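Local coordinates for protein probable histone-lysine N-methyltransferase, H3 lysine-9 specific SUVH9 (Arabidopsis thaliana, PDB 4NJ5) that acts in gene silencing and, lacking methyltransferase activity, may instead bind methylated DNA and recruit RNA polymerase V to chromatin, at residues A[353-358]-A[472-477]; A[411-416]-A[484-489]. One frame throughout, in Å; residues are numbered along the deposited sequence.

In the fold
The two contacts sit about 12 Å apart, centre to centre, on a small mixed sheet built mainly from SET-domain strands, where 469-475 and 485-490 run antiparallel. Along the chain the order is 353-358, 411-416, 472-477, 484-489, so the contacts interleave. Contact 1 brings the pre-SET region onto the first strand; contact 2 brings a SET loop onto the second. Val474 O and Arg485 N, 2.8 Å apart, probably share a hydrogen bond between the strands, and a salt bridge joins Asp477 to Arg485. Val486 meets Pro413 and Phe416 on one face, while Met487 reaches Thr355 on the other. The sheet thus lies between the two loops, with the zinc-bearing region packed on it at contact 1.

Contact 1. Residues A[353-358]-A[472-477]; sequences RVTQKG and QFVLHD
Thr355 and Gln356, in a 3-10 turn of the zinc-binding pre-SET region, lean on Val474 and His476 at the end of SET-domain strand 469-475. The turn is held by backbone bonds from Lys357 N to Val354 O and from Gly358 N to Thr355 O.

The main interaction is a CH-pi contact. Gln356 CB stands over one face of the His476 imidazole, 3.7 Å from its centroid and 15° off the ring normal. On the opposite face lies Asp477 OD1, about 3.6 Å above the plane, so the imidazole is sandwiched between an aliphatic carbon and a carboxylate oxygen; that carboxylate is also paired with Arg485. The Gln356 chain runs extended beyond CG and carries its amide away from the ring, toward Cys340 of the zinc cluster; Gln356 NE2 passes 3.8 Å from His476 CB.

Next to this pair, Thr355 OG1 packs closely against Val474 CG1 at 3.3 Å. With chi1 at 67°, the hydroxyl sits between the backbone N and the carbonyl carbon, facing the strand, and its polar need is met by a hydrogen bond with Glu339 OE2. The other oxygen of that carboxylate, OE1, accepts from Gln356 NE2, which also bonds to the carbonyl of Cys340, a cysteine that bridges two of the three zinc ions. Glu339 therefore grips both Thr355 and Gln356, and Gln356 sets its CB on the SET histidine while its amide is held by residues next to the metal cluster.

Both ends of that amide are engaged, which fixes its rotation: Arg353 NH1 donates to Gln356 OE1 at 3.0 Å, meeting a lone pair in the carbonyl plane with an N-H...O angle of 161°.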
loop_
_atom_site.group_PDB
_atom_site.type_symbol
_atom_site.label_atom_id
_atom_site.label_comp_id
_atom_site.label_asym_id
_atom_site.label_seq_id
_atom_site.Cartn_x
_atom_site.Cartn_y
_atom_site.Cartn_z
ATOM N N ARG A 353 -6.618 -18.288 -6.295
ATOM C CA ARG A 353 -6.050 -18.183 -7.638
ATOM C C ARG A 353 -5.487 -16.785 -7.894
ATOM O O ARG A 353 -5.713 -16.209 -8.951
ATOM C CB ARG A 353 -7.104 -18.521 -8.700
ATOM C CG ARG A 353 -7.590 -19.968 -8.693
ATOM C CD ARG A 353 -8.550 -20.227 -9.852
ATOM N NE ARG A 353 -9.098 -21.584 -9.854
ATOM C CZ ARG A 353 -8.525 -22.624 -10.457
ATOM N NH1 ARG A 353 -7.376 -22.471 -11.099
ATOM N NH2 ARG A 353 -9.099 -23.821 -10.416
ATOM N N VAL A 354 -4.746 -16.248 -6.932
ATOM C CA VAL A 354 -4.263 -14.870 -7.015
ATOM C C VAL A 354 -3.135 -14.654 -8.030
ATOM O O VAL A 354 -3.315 -13.935 -9.013
ATOM C CB VAL A 354 -3.838 -14.338 -5.627
ATOM C CG1 VAL A 354 -3.204 -12.955 -5.748
ATOM C CG2 VAL A 354 -5.038 -14.291 -4.701
ATOM N N THR A 355 -1.981 -15.274 -7.798
ATOM C CA THR A 355 -0.786 -14.973 -8.589
ATOM C C THR A 355 -0.838 -15.481 -10.034
ATOM O O THR A 355 -0.132 -14.959 -10.899
ATOM C CB THR A 355 0.506 -15.482 -7.907
ATOM O OG1 THR A 355 0.515 -16.914 -7.890
ATOM C CG2 THR A 355 0.603 -14.954 -6.483
ATOM N N GLN A 356 -1.671 -16.486 -10.293
ATOM C CA GLN A 356 -1.817 -17.025 -11.644
ATOM C C GLN A 356 -2.486 -16.032 -12.609
ATOM O O GLN A 356 -2.455 -16.227 -13.822
ATOM C CB GLN A 356 -2.571 -18.363 -11.621
ATOM C CG GLN A 356 -4.006 -18.265 -11.131
ATOM C CD GLN A 356 -4.603 -19.617 -10.770
ATOM O OE1 GLN A 356 -5.531 -20.097 -11.428
ATOM N NE2 GLN A 356 -4.084 -20.231 -9.711
ATOM N N LYS A 357 -3.078 -14.970 -12.064
ATOM C CA LYS A 357 -3.656 -13.893 -12.874
ATOM C C LYS A 357 -2.587 -13.057 -13.574
ATOM O O LYS A 357 -2.858 -12.415 -14.585
ATOM C CB LYS A 357 -4.504 -12.955 -12.008
ATOM C CG LYS A 357 -6.003 -13.170 -12.090
ATOM C CD LYS A 357 -6.433 -14.360 -11.263
ATOM C CE LYS A 357 -7.942 -14.425 -11.124
ATOM N NZ LYS A 357 -8.403 -15.834 -10.981
ATOM N N GLY A 358 -1.382 -13.043 -13.014
ATOM C CA GLY A 358 -0.292 -12.256 -13.569
ATOM C C GLY A 358 -0.418 -10.773 -13.262
ATOM O O GLY A 358 -1.367 -10.349 -12.608
ATOM N N GLN A 472 7.173 -14.543 -2.023
ATOM C CA GLN A 472 6.521 -15.800 -1.668
ATOM C C GLN A 472 6.716 -16.820 -2.783
ATOM O O GLN A 472 6.601 -16.489 -3.966
ATOM C CB GLN A 472 5.024 -15.589 -1.426
ATOM C CG GLN A 472 4.684 -14.736 -0.208
ATOM C CD GLN A 472 4.861 -15.477 1.106
ATOM O OE1 GLN A 472 3.908 -16.046 1.647
ATOM N NE2 GLN A 472 6.085 -15.465 1.632
ATOM N N PHE A 473 7.008 -18.061 -2.409
ATOM C CA PHE A 473 7.107 -19.136 -3.388
ATOM C C PHE A 473 5.737 -19.774 -3.630
ATOM O O PHE A 473 5.088 -20.252 -2.697
ATOM C CB PHE A 473 8.144 -20.182 -2.958
ATOM C CG PHE A 473 9.555 -19.654 -2.913
ATOM C CD1 PHE A 473 10.170 -19.182 -4.064
ATOM C CD2 PHE A 473 10.267 -19.632 -1.723
ATOM C CE1 PHE A 473 11.468 -18.690 -4.028
ATOM C CE2 PHE A 473 11.568 -19.145 -1.681
ATOM C CZ PHE A 473 12.167 -18.673 -2.835
ATOM N N VAL A 474 5.326 -19.778 -4.888
ATOM C CA VAL A 474 4.036 -20.215 -5.299
ATOM C C VAL A 474 4.008 -21.292 -6.366
ATOM O O VAL A 474 4.738 -21.287 -7.297
ATOM C CB VAL A 474 3.170 -19.044 -5.726
ATOM C CG1 VAL A 474 1.864 -19.505 -6.280
ATOM C CG2 VAL A 474 2.964 -18.107 -4.584
ATOM N N LEU A 475 3.093 -22.218 -6.191
ATOM C CA LEU A 475 2.812 -23.203 -7.179
ATOM C C LEU A 475 1.422 -23.037 -7.701
ATOM O O LEU A 475 0.489 -22.874 -6.956
ATOM C CB LEU A 475 2.977 -24.575 -6.596
ATOM C CG LEU A 475 4.374 -25.002 -6.303
ATOM C CD1 LEU A 475 4.324 -26.234 -5.456
ATOM C CD2 LEU A 475 5.146 -25.243 -7.579
ATOM N N HIS A 476 1.281 -23.032 -9.005
ATOM C CA HIS A 476 -0.024 -23.121 -9.592
ATOM C C HIS A 476 -0.107 -23.978 -10.797
ATOM O O HIS A 476 -0.919 -24.866 -10.871
ATOM C CB HIS A 476 -0.664 -21.777 -9.813
ATOM C CG HIS A 476 0.076 -20.914 -10.742
ATOM N ND1 HIS A 476 -0.119 -20.939 -12.035
ATOM C CD2 HIS A 476 1.029 -19.990 -10.516
ATOM C CE1 HIS A 476 0.678 -20.066 -12.599
ATOM N NE2 HIS A 476 1.350 -19.474 -11.665
ATOM N N ASP A 477 0.656 -23.641 -11.800
ATOM C CA ASP A 477 0.690 -24.392 -13.023
ATOM C C ASP A 477 1.359 -25.778 -13.026
ATOM O O ASP A 477 1.044 -26.574 -13.826
ATOM C CB ASP A 477 1.141 -23.517 -14.170
ATOM C CG ASP A 477 2.511 -23.050 -14.004
ATOM O OD1 ASP A 477 2.940 -22.861 -12.880
ATOM O OD2 ASP A 477 3.137 -22.861 -15.015
#

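Contact 2. Residues A[411-416]-A[484-489]; sequences VYPARF and PRVMLF
A 3-10 turn at 413-415, closed by backbone bonds from Arg415 N to Tyr412 O and from Phe416 N to Pro413 O, faces strand 485-490 of the SET-domain sheet, with the CA atoms of Pro413 and Val486 7.2 Å apart. Contact between the two is wholly apolar and centres on Val486, whose isopropyl group points at the turn and divides its two methyls between two partners. With chi1 at -172°, CG1 lies anti to the backbone N and CG2 beside that N, which splays the methyls toward the turn.

The turn is what brings Pro413 and Phe416, three residues apart, to the same valine. Phe416 also meets Tyr390 edge-to-face, touches the ring of Tyr504 with planes at about 45°, and rests on Val471 of the neighbouring strand, so the valine borders a small aromatic cluster. Val471 and Met449 also touch Val486, so the loop packs on this face of the sheet against a largely apolar patch. On the turn's far side, the extended Arg415 side chain lays its guanidinium over one face of the Tyr412 ring.

Val486 CG2 packs against the pyrrolidine ring of Pro413, reaching Pro413 CB at 3.8 Å. Val486 CG1 comes up obliquely to the Phe416 ring, a looser approach of 4.4 Å to Phe416 CE2.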
loop_
_atom_site.group_PDB
_atom_site.type_symbol
_atom_site.label_atom_id
_atom_site.label_comp_id
_atom_site.label_asym_id
_atom_site.label_seq_id
_atom_site.Cartn_x
_atom_site.Cartn_y
_atom_site.Cartn_z
ATOM N N VAL A 411 20.838 -15.167 -10.232
ATOM C CA VAL A 411 19.986 -14.785 -9.112
ATOM C C VAL A 411 19.491 -16.018 -8.364
ATOM O O VAL A 411 18.987 -16.966 -8.966
ATOM C CB VAL A 411 18.776 -13.957 -9.575
ATOM C CG1 VAL A 411 17.865 -13.645 -8.397
ATOM C CG2 VAL A 411 19.243 -12.677 -10.243
ATOM N N TYR A 412 19.646 -16.002 -7.046
ATOM C CA TYR A 412 19.200 -17.108 -6.211
ATOM C C TYR A 412 18.047 -16.648 -5.329
ATOM O O TYR A 412 18.265 -16.001 -4.305
ATOM C CB TYR A 412 20.356 -17.639 -5.359
ATOM C CG TYR A 412 21.471 -18.262 -6.173
ATOM C CD1 TYR A 412 21.525 -19.635 -6.373
ATOM C CD2 TYR A 412 22.464 -17.476 -6.747
ATOM C CE1 TYR A 412 22.542 -20.210 -7.118
ATOM C CE2 TYR A 412 23.482 -18.041 -7.495
ATOM C CZ TYR A 412 23.516 -19.409 -7.677
ATOM O OH TYR A 412 24.526 -19.974 -8.422
ATOM N N PRO A 413 16.812 -16.979 -5.735
ATOM C CA PRO A 413 15.588 -16.553 -5.049
ATOM C C PRO A 413 15.568 -16.943 -3.576
ATOM O O PRO A 413 14.922 -16.264 -2.778
ATOM C CB PRO A 413 14.477 -17.284 -5.815
ATOM C CG PRO A 413 15.166 -18.368 -6.576
ATOM C CD PRO A 413 16.518 -17.833 -6.898
ATOM N N ALA A 414 16.277 -18.009 -3.219
ATOM C CA ALA A 414 16.371 -18.423 -1.824
ATOM C C ALA A 414 16.974 -17.330 -0.942
ATOM O O ALA A 414 16.746 -17.306 0.266
ATOM C CB ALA A 414 17.186 -19.696 -1.702
ATOM N N ARG A 415 17.742 -16.431 -1.550
ATOM C CA ARG A 415 18.457 -15.408 -0.798
ATOM C C ARG A 415 17.631 -14.148 -0.544
ATOM O O ARG A 415 18.033 -13.296 0.245
ATOM C CB ARG A 415 19.776 -15.057 -1.485
ATOM C CG ARG A 415 20.581 -16.274 -1.888
ATOM C CD ARG A 415 22.065 -15.969 -1.990
ATOM N NE ARG A 415 22.799 -17.105 -2.540
ATOM C CZ ARG A 415 23.840 -16.996 -3.358
ATOM N NH1 ARG A 415 24.278 -15.799 -3.721
ATOM N NH2 ARG A 415 24.444 -18.086 -3.816
ATOM N N PHE A 416 16.486 -14.028 -1.211
ATOM C CA PHE A 416 15.565 -12.932 -0.930
ATOM C C PHE A 416 15.167 -12.982 0.542
ATOM O O PHE A 416 14.958 -14.059 1.101
ATOM C CB PHE A 416 14.310 -13.020 -1.806
ATOM C CG PHE A 416 14.507 -12.539 -3.223
ATOM C CD1 PHE A 416 14.890 -11.230 -3.482
ATOM C CD2 PHE A 416 14.278 -13.389 -4.297
ATOM C CE1 PHE A 416 15.062 -10.787 -4.789
ATOM C CE2 PHE A 416 14.448 -12.954 -5.603
ATOM C CZ PHE A 416 14.838 -11.653 -5.849
ATOM N N PRO A 484 9.193 -23.894 -7.469
ATOM C CA PRO A 484 8.028 -23.015 -7.359
ATOM C C PRO A 484 8.320 -21.674 -8.010
ATOM O O PRO A 484 9.482 -21.335 -8.218
ATOM C CB PRO A 484 7.879 -22.833 -5.850
ATOM C CG PRO A 484 9.273 -22.932 -5.341
ATOM C CD PRO A 484 9.951 -23.966 -6.205
ATOM N N ARG A 485 7.279 -20.917 -8.331
ATOM C CA ARG A 485 7.477 -19.593 -8.895
ATOM C C ARG A 485 7.800 -18.575 -7.806
ATOM O O ARG A 485 7.545 -18.805 -6.623
ATOM C CB ARG A 485 6.258 -19.162 -9.710
ATOM C CG ARG A 485 5.966 -20.106 -10.865
ATOM C CD ARG A 485 4.964 -19.535 -11.842
ATOM N NE ARG A 485 4.838 -20.400 -13.009
ATOM C CZ ARG A 485 5.523 -20.246 -14.138
ATOM N NH1 ARG A 485 5.346 -21.093 -15.145
ATOM N NH2 ARG A 485 6.382 -19.242 -14.263
ATOM N N VAL A 486 8.386 -17.458 -8.218
ATOM C CA VAL A 486 8.733 -16.386 -7.303
ATOM C C VAL A 486 7.725 -15.262 -7.489
ATOM O O VAL A 486 7.696 -14.616 -8.538
ATOM C CB VAL A 486 10.160 -15.867 -7.586
ATOM C CG1 VAL A 486 10.597 -14.877 -6.519
ATOM C CG2 VAL A 486 11.141 -17.034 -7.674
ATOM N N MET A 487 6.882 -15.045 -6.483
ATOM C CA MET A 487 5.826 -14.044 -6.582
ATOM C C MET A 487 6.046 -12.906 -5.593
ATOM O O MET A 487 6.369 -13.138 -4.429
ATOM C CB MET A 487 4.457 -14.686 -6.359
ATOM C CG MET A 487 4.129 -15.801 -7.340
ATOM S SD MET A 487 4.020 -15.207 -9.035
ATOM C CE MET A 487 3.346 -16.645 -9.870
ATOM N N LEU A 488 5.866 -11.677 -6.060
ATOM C CA LEU A 488 6.146 -10.507 -5.239
ATOM C C LEU A 488 4.875 -9.870 -4.705
ATOM O O LEU A 488 3.876 -9.757 -5.415
ATOM C CB LEU A 488 6.956 -9.482 -6.029
ATOM C CG LEU A 488 8.246 -10.041 -6.627
ATOM C CD1 LEU A 488 8.942 -8.985 -7.458
ATOM C CD2 LEU A 488 9.166 -10.554 -5.527
ATOM N N PHE A 489 4.924 -9.456 -3.444
ATOM C CA PHE A 489 3.775 -8.836 -2.803
ATOM C C PHE A 489 4.180 -7.526 -2.148
ATOM O O PHE A 489 5.270 -7.415 -1.591
ATOM C CB PHE A 489 3.189 -9.766 -1.739
ATOM C CG PHE A 489 2.599 -11.036 -2.290
ATOM C CD1 PHE A 489 3.416 -12.088 -2.678
ATOM C CD2 PHE A 489 1.226 -11.185 -2.395
ATOM C CE1 PHE A 489 2.874 -13.258 -3.177
ATOM C CE2 PHE A 489 0.676 -12.358 -2.894
ATOM C CZ PHE A 489 1.502 -13.395 -3.285
#